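Local atomic coordinates of flavin-nucleotide-binding protein (Azotobacter vinelandii, PDB entry 6RK0), a protein that binds FAD and heme b and probably works as a low-potential terminal oxidase associated with the iron-only nitrogenase of this nitrogen-fixing bacterium. Residues Q32-A37 against A169-R174; V92-G97 against N110-M115; G66-W71 against V161-I166. All coordinates share one frame; numbering follows the deposited sequence.

Interaction 1: residues Q32-A37 against A169-R174; sequences QETVKA and ASCKVR. With FAD (flavin-adenine dinucleotide), chain G.
Val35 on the first turn of helix 32-40 leans against Ala169 and Cys171 of strand 169-174, a helix-on-sheet contact in the antiparallel sheet of what is probably a split-barrel flavin-binding fold, as in pyridoxamine 5'-phosphate oxidase. The short helix and strand segments run at 76° to each other, so the helix lies across the strand and touches it through a few side chains. Packing is tight around Val35. Val35 CG2 sits 3.5 Å from Cys171 SG and 3.8 Å from Ala169 CB, thus bridging two strand residues that point to the same face. With chi1 at -46°, Cys171 SG lies anti to its own carbonyl carbon and reaches the helix backbone too, 3.8 Å from Val35 CA.

Away from Val35 the contact slackens. Thr34 CG2 stands 4.0 Å from Cys171 SG and still farther from Val173, while the threonine hydroxyl turns to Asp31. At the partly exposed margin, Gln32 bends at chi2 and brings its amide nitrogen past the Ala169 methyl. That NE2 donates to the carbonyl of Ile166 and also to a water, which in turn donates to Ala169 O; no direct hydrogen bond links helix and strand.

The other face of the strand belongs to the cofactors. The Lys172 chain runs by the adenine, and its NZ donates both to the ribityl O3' of FAD and to a heme propionate oxygen. Ser170 OG serves the adenosine end: it accepts from FAD O2B at 2.8 Å and donates to FAD N3A at 2.8 Å.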
# COMPACT_ATOMS: atom_id res chain seq x y z
N GLN A 32 7.48 -15.31 14.09
CA GLN A 32 8.08 -13.98 14.09
C GLN A 32 9.17 -13.84 13.02
O GLN A 32 9.41 -12.72 12.56
CB GLN A 32 8.42 -13.58 15.53
CG GLN A 32 7.10 -13.28 16.43
CD GLN A 32 6.46 -11.86 16.20
OE1 GLN A 32 7.20 -10.88 16.27
NE2 GLN A 32 5.10 -11.74 15.97
N GLU A 33 9.78 -14.93 12.56
CA GLU A 33 10.73 -14.81 11.45
C GLU A 33 10.05 -14.25 10.20
O GLU A 33 10.60 -13.38 9.52
CB GLU A 33 11.35 -16.17 11.16
CG GLU A 33 12.38 -16.11 10.06
CD GLU A 33 13.05 -17.45 9.82
OE1 GLU A 33 12.97 -18.36 10.69
OE2 GLU A 33 13.68 -17.59 8.75
N THR A 34 8.86 -14.74 9.89
CA THR A 34 8.12 -14.23 8.74
C THR A 34 7.65 -12.80 8.97
O THR A 34 7.76 -11.95 8.08
CB THR A 34 6.95 -15.15 8.39
OG1 THR A 34 7.45 -16.46 8.07
CG2 THR A 34 6.16 -14.59 7.18
N VAL A 35 7.13 -12.51 10.16
CA VAL A 35 6.71 -11.14 10.48
C VAL A 35 7.85 -10.17 10.21
O VAL A 35 7.70 -9.17 9.51
CB VAL A 35 6.23 -11.06 11.94
CG1 VAL A 35 5.99 -9.64 12.39
CG2 VAL A 35 5.00 -11.94 12.16
N LYS A 36 9.02 -10.46 10.80
CA LYS A 36 10.18 -9.59 10.64
C LYS A 36 10.64 -9.50 9.20
O LYS A 36 11.04 -8.43 8.73
CB LYS A 36 11.33 -10.06 11.55
CG LYS A 36 11.04 -9.85 13.00
CD LYS A 36 12.18 -10.38 13.88
CE LYS A 36 11.90 -10.13 15.35
NZ LYS A 36 13.09 -10.56 16.14
N ALA A 37 10.61 -10.62 8.47
CA ALA A 37 11.09 -10.60 7.09
C ALA A 37 10.21 -9.72 6.21
O ALA A 37 10.72 -9.04 5.30
CB ALA A 37 11.17 -12.00 6.51
N ALA A 169 0.49 -10.17 15.70
CA ALA A 169 0.67 -10.08 14.24
C ALA A 169 0.13 -11.31 13.53
O ALA A 169 0.33 -12.45 13.97
CB ALA A 169 2.17 -10.00 13.90
N SER A 170 -0.48 -11.06 12.37
CA SER A 170 -0.83 -12.12 11.43
C SER A 170 -0.18 -11.80 10.10
O SER A 170 -0.17 -10.64 9.66
CB SER A 170 -2.33 -12.25 11.27
OG SER A 170 -2.92 -11.02 10.91
N CYS A 171 0.31 -12.84 9.42
CA CYS A 171 0.77 -12.70 8.05
C CYS A 171 -0.01 -13.60 7.12
O CYS A 171 -0.48 -14.68 7.53
CB CYS A 171 2.24 -13.06 7.87
SG CYS A 171 3.36 -12.39 9.08
N LYS A 172 -0.09 -13.21 5.85
CA LYS A 172 -0.49 -14.10 4.78
C LYS A 172 0.54 -13.94 3.68
O LYS A 172 0.97 -12.82 3.38
CB LYS A 172 -1.92 -13.83 4.23
CG LYS A 172 -3.02 -14.20 5.21
CD LYS A 172 -4.39 -13.78 4.73
CE LYS A 172 -4.99 -14.60 3.56
NZ LYS A 172 -6.34 -14.06 3.19
N VAL A 173 0.92 -15.06 3.06
CA VAL A 173 1.90 -15.09 1.98
C VAL A 173 1.41 -16.03 0.91
O VAL A 173 1.03 -17.17 1.23
CB VAL A 173 3.29 -15.55 2.49
CG1 VAL A 173 4.27 -15.68 1.33
CG2 VAL A 173 3.81 -14.59 3.56
N ARG A 174 1.46 -15.59 -0.34
CA ARG A 174 1.25 -16.47 -1.48
C ARG A 174 2.43 -16.35 -2.41
O ARG A 174 2.86 -15.23 -2.73
CB ARG A 174 -0.04 -16.17 -2.25
CG ARG A 174 -0.40 -17.32 -3.21
CD ARG A 174 -1.33 -16.85 -4.32
NE ARG A 174 -1.90 -17.96 -5.08
CZ ARG A 174 -1.26 -18.66 -6.02
NH1 ARG A 174 -0.06 -18.32 -6.46
NH2 ARG A 174 -1.89 -19.72 -6.55
PA FAD G . -10.42 -12.99 7.86
O1A FAD G . -9.73 -14.28 7.67
O2A FAD G . -11.85 -13.01 8.27
O5B FAD G . -9.58 -12.08 8.86
C5B FAD G . -9.28 -12.57 10.18
C4B FAD G . -7.90 -12.11 10.58
O4B FAD G . -6.94 -12.62 9.63
C3B FAD G . -7.67 -10.61 10.55
O3B FAD G . -8.22 -9.96 11.68
C2B FAD G . -6.15 -10.53 10.42
O2B FAD G . -5.57 -10.67 11.70
C1B FAD G . -5.84 -11.73 9.53
N9A FAD G . -5.68 -11.37 8.12
C8A FAD G . -6.65 -11.26 7.17
N7A FAD G . -6.19 -10.84 6.01
C5A FAD G . -4.84 -10.65 6.23
C6A FAD G . -3.79 -10.22 5.38
N6A FAD G . -3.96 -9.83 4.10
N1A FAD G . -2.55 -10.13 5.93
C2A FAD G . -2.38 -10.48 7.20
N3A FAD G . -3.28 -10.90 8.10
C4A FAD G . -4.51 -10.98 7.52
N1 FAD G . -8.71 -10.21 -0.94
C2 FAD G . -9.84 -10.17 -1.71
O2 FAD G . -10.91 -10.64 -1.31
N3 FAD G . -9.81 -9.56 -2.95
C4 FAD G . -8.72 -8.98 -3.51
O4 FAD G . -8.78 -8.40 -4.59
C4X FAD G . -7.52 -9.08 -2.70
N5 FAD G . -6.38 -8.56 -3.19
C5X FAD G . -5.25 -8.58 -2.38
C6 FAD G . -4.06 -7.98 -2.84
C7 FAD G . -2.91 -7.96 -2.04
C7M FAD G . -1.64 -7.33 -2.57
C8 FAD G . -2.96 -8.53 -0.75
C8M FAD G . -1.79 -8.46 0.17
C9 FAD G . -4.13 -9.16 -0.32
C9A FAD G . -5.27 -9.17 -1.09
N10 FAD G . -6.47 -9.80 -0.68
C10 FAD G . -7.62 -9.69 -1.43
C1' FAD G . -6.58 -10.47 0.63
C2' FAD G . -7.17 -9.56 1.69
O2' FAD G . -6.16 -8.71 2.20
C3' FAD G . -7.76 -10.39 2.83
O3' FAD G . -6.75 -11.23 3.38
C4' FAD G . -8.95 -11.24 2.40
O4' FAD G . -9.89 -10.43 1.69
C5' FAD G . -9.65 -11.84 3.59
O5' FAD G . -10.01 -10.80 4.52
P FAD G . -11.02 -11.06 5.70
O1P FAD G . -12.31 -11.65 5.21
O2P FAD G . -11.08 -9.77 6.52
O3P FAD G . -10.20 -12.15 6.53
O HOH W 1 2.63 -13.45 15.29

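Interaction 2: residues V92-G97 against N110-M115; sequences VSLLDG and NFRSVM. With FAD (flavin-adenine dinucleotide), chain G.
Arg112 leaves its backbone with CG anti to the carbonyl carbon (chi1 -67°) and bends at chi3, while Asp96 has a similar first torsion (chi1 -60°); together these bring the edge of the guanidinium against the carboxylate within the beta hairpin of strands 88-100 and 108-118. The grip is side-on: Arg112 NH2 donates almost straight to Asp96 OD1 at 2.9 Å, and Arg112 NE to Asp96 OD2 at 2.9 Å. Both oxygens are met on their syn sides, OD1 from well out of the carboxylate plane. Leu94 CD1 lies over the centre of one guanidinium face, 3.6 Å from Arg112 CZ, and the C-terminal carboxylate of Gly225 is a second anion for NH2.

Regular antiparallel bonding joins Val92 to Val114 and Leu94 to Arg112. It then breaks at a classic beta bulge, where Asp96 and Gly97 both face Asn110; Asp96 N bonds firmly to Asn110 O, Gly97 N only weakly.

Phe111 and Ser113, on the opposite sheet face from Arg112, meet the flavin cofactor. Ser113 OG donates to adenine N1A of FAD at 2.8 Å, and one face of the Phe111 ring meets the dimethylbenzene end, Phe111 CD1 lying 3.4 Å from FAD C8M.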
# COMPACT_ATOMS: atom_id res chain seq x y z
N VAL A 92 1.17 -3.87 6.40
CA VAL A 92 2.27 -3.75 5.46
C VAL A 92 2.03 -4.77 4.38
O VAL A 92 1.97 -5.98 4.66
CB VAL A 92 3.63 -3.97 6.15
CG1 VAL A 92 4.73 -3.93 5.11
CG2 VAL A 92 3.85 -2.91 7.23
N SER A 93 1.90 -4.31 3.14
CA SER A 93 1.64 -5.19 2.00
C SER A 93 2.75 -5.04 0.96
O SER A 93 3.25 -3.95 0.69
CB SER A 93 0.30 -4.95 1.34
OG SER A 93 0.15 -3.64 0.95
N LEU A 94 3.05 -6.16 0.29
CA LEU A 94 3.89 -6.20 -0.91
C LEU A 94 3.19 -7.04 -1.96
O LEU A 94 2.89 -8.22 -1.74
CB LEU A 94 5.29 -6.73 -0.63
CG LEU A 94 6.19 -5.77 0.13
CD1 LEU A 94 7.43 -6.48 0.64
CD2 LEU A 94 6.55 -4.55 -0.71
N LEU A 95 2.97 -6.44 -3.12
CA LEU A 95 2.41 -7.13 -4.29
C LEU A 95 3.56 -7.73 -5.09
O LEU A 95 4.46 -7.01 -5.54
CB LEU A 95 1.60 -6.13 -5.12
CG LEU A 95 1.08 -6.65 -6.44
CD1 LEU A 95 0.17 -7.89 -6.27
CD2 LEU A 95 0.34 -5.52 -7.16
N ASP A 96 3.54 -9.06 -5.28
CA ASP A 96 4.65 -9.79 -5.88
C ASP A 96 4.35 -10.39 -7.25
O ASP A 96 5.27 -10.83 -7.93
CB ASP A 96 5.15 -10.89 -4.95
CG ASP A 96 5.65 -10.36 -3.60
OD1 ASP A 96 6.26 -9.25 -3.60
OD2 ASP A 96 5.46 -11.03 -2.56
N GLY A 97 3.08 -10.44 -7.69
CA GLY A 97 2.79 -10.95 -9.02
C GLY A 97 1.31 -11.03 -9.24
O GLY A 97 0.53 -11.09 -8.30
N ASN A 110 0.34 -13.06 -6.11
CA ASN A 110 1.38 -13.42 -5.15
C ASN A 110 1.67 -12.17 -4.33
O ASN A 110 1.64 -11.05 -4.84
CB ASN A 110 2.60 -13.98 -5.84
CG ASN A 110 2.36 -15.39 -6.33
OD1 ASN A 110 1.57 -16.13 -5.69
ND2 ASN A 110 2.99 -15.79 -7.41
N PHE A 111 1.93 -12.36 -3.05
CA PHE A 111 2.02 -11.23 -2.14
C PHE A 111 2.62 -11.68 -0.82
O PHE A 111 2.65 -12.88 -0.49
CB PHE A 111 0.63 -10.61 -1.88
CG PHE A 111 -0.34 -11.52 -1.19
CD1 PHE A 111 -0.41 -11.58 0.21
CD2 PHE A 111 -1.17 -12.35 -1.91
CE1 PHE A 111 -1.30 -12.45 0.84
CE2 PHE A 111 -2.09 -13.21 -1.26
CZ PHE A 111 -2.14 -13.23 0.11
N ARG A 112 3.00 -10.68 -0.04
CA ARG A 112 3.32 -10.83 1.38
C ARG A 112 2.57 -9.74 2.12
O ARG A 112 2.63 -8.57 1.71
CB ARG A 112 4.83 -10.66 1.63
CG ARG A 112 5.67 -11.77 1.04
CD ARG A 112 7.12 -11.34 0.86
NE ARG A 112 7.23 -10.45 -0.29
CZ ARG A 112 8.33 -9.76 -0.57
NH1 ARG A 112 9.35 -9.72 0.29
NH2 ARG A 112 8.42 -9.08 -1.70
N SER A 113 1.90 -10.07 3.22
CA SER A 113 1.26 -9.02 4.01
C SER A 113 1.26 -9.37 5.48
O SER A 113 1.14 -10.55 5.86
CB SER A 113 -0.13 -8.65 3.54
OG SER A 113 -1.00 -9.71 3.62
N VAL A 114 1.39 -8.33 6.29
CA VAL A 114 1.33 -8.48 7.74
C VAL A 114 0.43 -7.40 8.31
O VAL A 114 0.45 -6.25 7.85
CB VAL A 114 2.74 -8.50 8.39
CG1 VAL A 114 3.50 -7.21 8.09
CG2 VAL A 114 2.65 -8.78 9.91
N MET A 115 -0.36 -7.79 9.31
CA MET A 115 -1.17 -6.86 10.09
C MET A 115 -0.66 -6.96 11.52
O MET A 115 -0.59 -8.05 12.10
CB MET A 115 -2.66 -7.19 10.04
CG MET A 115 -3.25 -7.01 8.65
SD MET A 115 -4.99 -7.43 8.67
CE MET A 115 -5.40 -7.25 6.92
PA FAD G . -10.42 -12.99 7.86
O1A FAD G . -9.73 -14.28 7.67
O2A FAD G . -11.85 -13.01 8.27
O5B FAD G . -9.58 -12.08 8.86
C5B FAD G . -9.28 -12.57 10.18
C4B FAD G . -7.90 -12.11 10.58
O4B FAD G . -6.94 -12.62 9.63
C3B FAD G . -7.67 -10.61 10.55
O3B FAD G . -8.22 -9.96 11.68
C2B FAD G . -6.15 -10.53 10.42
O2B FAD G . -5.57 -10.67 11.70
C1B FAD G . -5.84 -11.73 9.53
N9A FAD G . -5.68 -11.37 8.12
C8A FAD G . -6.65 -11.26 7.17
N7A FAD G . -6.19 -10.84 6.01
C5A FAD G . -4.84 -10.65 6.23
C6A FAD G . -3.79 -10.22 5.38
N6A FAD G . -3.96 -9.83 4.10
N1A FAD G . -2.55 -10.13 5.93
C2A FAD G . -2.38 -10.48 7.20
N3A FAD G . -3.28 -10.90 8.10
C4A FAD G . -4.51 -10.98 7.52
N1 FAD G . -8.71 -10.21 -0.94
C2 FAD G . -9.84 -10.17 -1.71
O2 FAD G . -10.91 -10.64 -1.31
N3 FAD G . -9.81 -9.56 -2.95
C4 FAD G . -8.72 -8.98 -3.51
O4 FAD G . -8.78 -8.40 -4.59
C4X FAD G . -7.52 -9.08 -2.70
N5 FAD G . -6.38 -8.56 -3.19
C5X FAD G . -5.25 -8.58 -2.38
C6 FAD G . -4.06 -7.98 -2.84
C7 FAD G . -2.91 -7.96 -2.04
C7M FAD G . -1.64 -7.33 -2.57
C8 FAD G . -2.96 -8.53 -0.75
C8M FAD G . -1.79 -8.46 0.17
C9 FAD G . -4.13 -9.16 -0.32
C9A FAD G . -5.27 -9.17 -1.09
N10 FAD G . -6.47 -9.80 -0.68
C10 FAD G . -7.62 -9.69 -1.43
C1' FAD G . -6.58 -10.47 0.63
C2' FAD G . -7.17 -9.56 1.69
O2' FAD G . -6.16 -8.71 2.20
C3' FAD G . -7.76 -10.39 2.83
O3' FAD G . -6.75 -11.23 3.38
C4' FAD G . -8.95 -11.24 2.40
O4' FAD G . -9.89 -10.43 1.69
C5' FAD G . -9.65 -11.84 3.59
O5' FAD G . -10.01 -10.80 4.52
P FAD G . -11.02 -11.06 5.70
O1P FAD G . -12.31 -11.65 5.21
O2P FAD G . -11.08 -9.77 6.52
O3P FAD G . -10.20 -12.15 6.53
O HOH W 2 5.17 -13.75 -8.05

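Interaction 3: residues G66-W71 against V161-I166; sequences GDRVYW and VASLSI
Tyr70 and Ser163 face each other as a non-hydrogen-bonded pair where strands 68-74 and 159-165 run antiparallel in the sheet of this probable split-barrel flavin-binding fold. Backbone hydrogen bonds join the flanking pairs, Val69 with Leu164 and Trp71 with Ala162, each in both directions. Past the strand end, Ile166 N carries the pairing on to Asp67 O.

Aromatic CH-pi contacts line both faces of the sheet. Ser163 CB lies over the Tyr70 ring, 3.5 Å from Tyr70 CE2. On the other face Ala162 CB sits over the six-membered ring of Trp71, 3.7 Å from Trp71 CZ2. A chi1 of 62° sets the indole between backbone N and carbonyl carbon, swinging it across toward the partner strand.

Apolar contacts extend this second face. Leu164 CB comes in at the indole edge, 3.8 Å from Trp71 CZ3, and Val69 CG1 meets Ile166 CG2. Leu90 of strand 88-100 and Leu116 of strand 108-118 pack against the same face.

Polar side-chain bonds gather on the Tyr70 face. Arg68 bends at chi3 and lays its guanidinium over the backbone near Leu164 and Ser165. Two in-plane donors converge on one oxygen: Arg68 NE reaches Ser163 OG at 2.8 Å and Arg68 NH2 reaches it at 3.1 Å. A water also ties the arginine to the strand, accepting from Arg68 NH2 and from Ser165 N, each at 3.0 Å.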
# COMPACT_ATOMS: atom_id res chain seq x y z
N GLY A 66 14.03 -4.28 16.68
CA GLY A 66 13.68 -5.40 17.54
C GLY A 66 12.20 -5.75 17.42
O GLY A 66 11.68 -5.97 16.31
N ASP A 67 11.51 -5.77 18.55
CA ASP A 67 10.13 -6.22 18.60
C ASP A 67 9.10 -5.09 18.50
O ASP A 67 7.93 -5.31 18.85
CB ASP A 67 9.88 -7.06 19.86
CG ASP A 67 10.08 -6.28 21.18
OD1 ASP A 67 10.31 -5.05 21.20
OD2 ASP A 67 9.99 -6.94 22.23
N ARG A 68 9.48 -3.93 17.98
CA ARG A 68 8.54 -2.85 17.75
C ARG A 68 8.79 -2.20 16.40
O ARG A 68 9.93 -2.17 15.90
CB ARG A 68 8.60 -1.75 18.82
CG ARG A 68 8.44 -2.31 20.25
CD ARG A 68 8.41 -1.24 21.31
NE ARG A 68 7.21 -0.43 21.25
CZ ARG A 68 6.02 -0.81 21.73
NH1 ARG A 68 5.84 -2.01 22.33
NH2 ARG A 68 4.99 -0.00 21.61
N VAL A 69 7.73 -1.65 15.81
CA VAL A 69 7.84 -0.78 14.66
C VAL A 69 7.51 0.63 15.07
O VAL A 69 6.77 0.87 16.04
CB VAL A 69 6.96 -1.21 13.46
CG1 VAL A 69 7.45 -2.51 12.88
CG2 VAL A 69 5.50 -1.20 13.83
N TYR A 70 8.05 1.58 14.31
CA TYR A 70 8.00 3.00 14.61
C TYR A 70 7.57 3.76 13.37
O TYR A 70 7.88 3.36 12.25
CB TYR A 70 9.42 3.52 14.99
CG TYR A 70 9.95 2.90 16.27
CD1 TYR A 70 10.47 1.60 16.27
CD2 TYR A 70 9.90 3.59 17.48
CE1 TYR A 70 10.93 1.01 17.47
CE2 TYR A 70 10.36 3.00 18.67
CZ TYR A 70 10.85 1.72 18.65
OH TYR A 70 11.30 1.19 19.83
N TRP A 71 6.90 4.90 13.58
CA TRP A 71 6.59 5.82 12.50
C TRP A 71 6.58 7.23 13.08
O TRP A 71 6.57 7.42 14.31
CB TRP A 71 5.29 5.45 11.76
CG TRP A 71 4.04 5.47 12.59
CD1 TRP A 71 3.06 6.43 12.60
CD2 TRP A 71 3.57 4.44 13.49
NE1 TRP A 71 2.03 6.05 13.44
CE2 TRP A 71 2.32 4.83 13.98
CE3 TRP A 71 4.08 3.20 13.89
CZ2 TRP A 71 1.57 4.04 14.89
CZ3 TRP A 71 3.37 2.43 14.82
CH2 TRP A 71 2.14 2.86 15.27
N VAL A 161 6.94 10.58 17.33
CA VAL A 161 7.28 9.23 16.98
C VAL A 161 6.40 8.29 17.79
O VAL A 161 6.30 8.43 19.01
CB VAL A 161 8.77 8.91 17.22
CG1 VAL A 161 9.05 7.44 16.94
CG2 VAL A 161 9.64 9.81 16.36
N ALA A 162 5.73 7.38 17.09
CA ALA A 162 4.91 6.37 17.72
C ALA A 162 5.52 5.00 17.48
O ALA A 162 6.28 4.80 16.52
CB ALA A 162 3.49 6.37 17.09
N SER A 163 5.19 4.05 18.35
CA SER A 163 5.62 2.67 18.13
C SER A 163 4.53 1.69 18.53
O SER A 163 3.65 1.99 19.34
CB SER A 163 6.91 2.34 18.86
OG SER A 163 6.72 2.16 20.24
N LEU A 164 4.65 0.49 17.96
CA LEU A 164 3.70 -0.58 18.17
C LEU A 164 4.46 -1.88 18.24
O LEU A 164 5.33 -2.15 17.40
CB LEU A 164 2.70 -0.61 17.01
CG LEU A 164 1.61 -1.66 17.03
CD1 LEU A 164 0.64 -1.45 18.20
CD2 LEU A 164 0.84 -1.64 15.68
N SER A 165 4.14 -2.72 19.21
CA SER A 165 4.69 -4.05 19.30
C SER A 165 4.37 -4.85 18.03
O SER A 165 3.28 -4.75 17.47
CB SER A 165 4.07 -4.76 20.49
OG SER A 165 4.44 -6.12 20.54
N ILE A 166 5.31 -5.71 17.64
CA ILE A 166 5.07 -6.64 16.55
C ILE A 166 4.45 -7.94 17.02
O ILE A 166 4.23 -8.84 16.20
CB ILE A 166 6.33 -6.89 15.69
CG1 ILE A 166 7.35 -7.76 16.45
CG2 ILE A 166 6.92 -5.61 15.21
CD1 ILE A 166 8.58 -8.12 15.62
O HOH W 3 7.02 -6.15 21.36
O HOH W 4 2.44 -1.56 21.43

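All three contacts belong to one antiparallel sheet. Interactions 1 and 2, with centres 10 Å apart, share the pairing of strands 169-174 and 108-118: Ser170 O lies 2.9 Å from Met115 N, and Arg174 NH1 2.8 Å from Asn110 OD1. Together they line one FAD, and the heme touches both through Lys172 and Phe111. Interaction 3 meets interaction 1 where Gln32 NE2 approaches Ile166 O at 3.0 Å, yet its centre is 16 Å from that of interaction 1 and 19 Å from that of interaction 2. It borders the dimer's other FAD and heme site: nearest side-chain atoms of Val161 and His72, the axial heme ligand there, are about 4 Å apart.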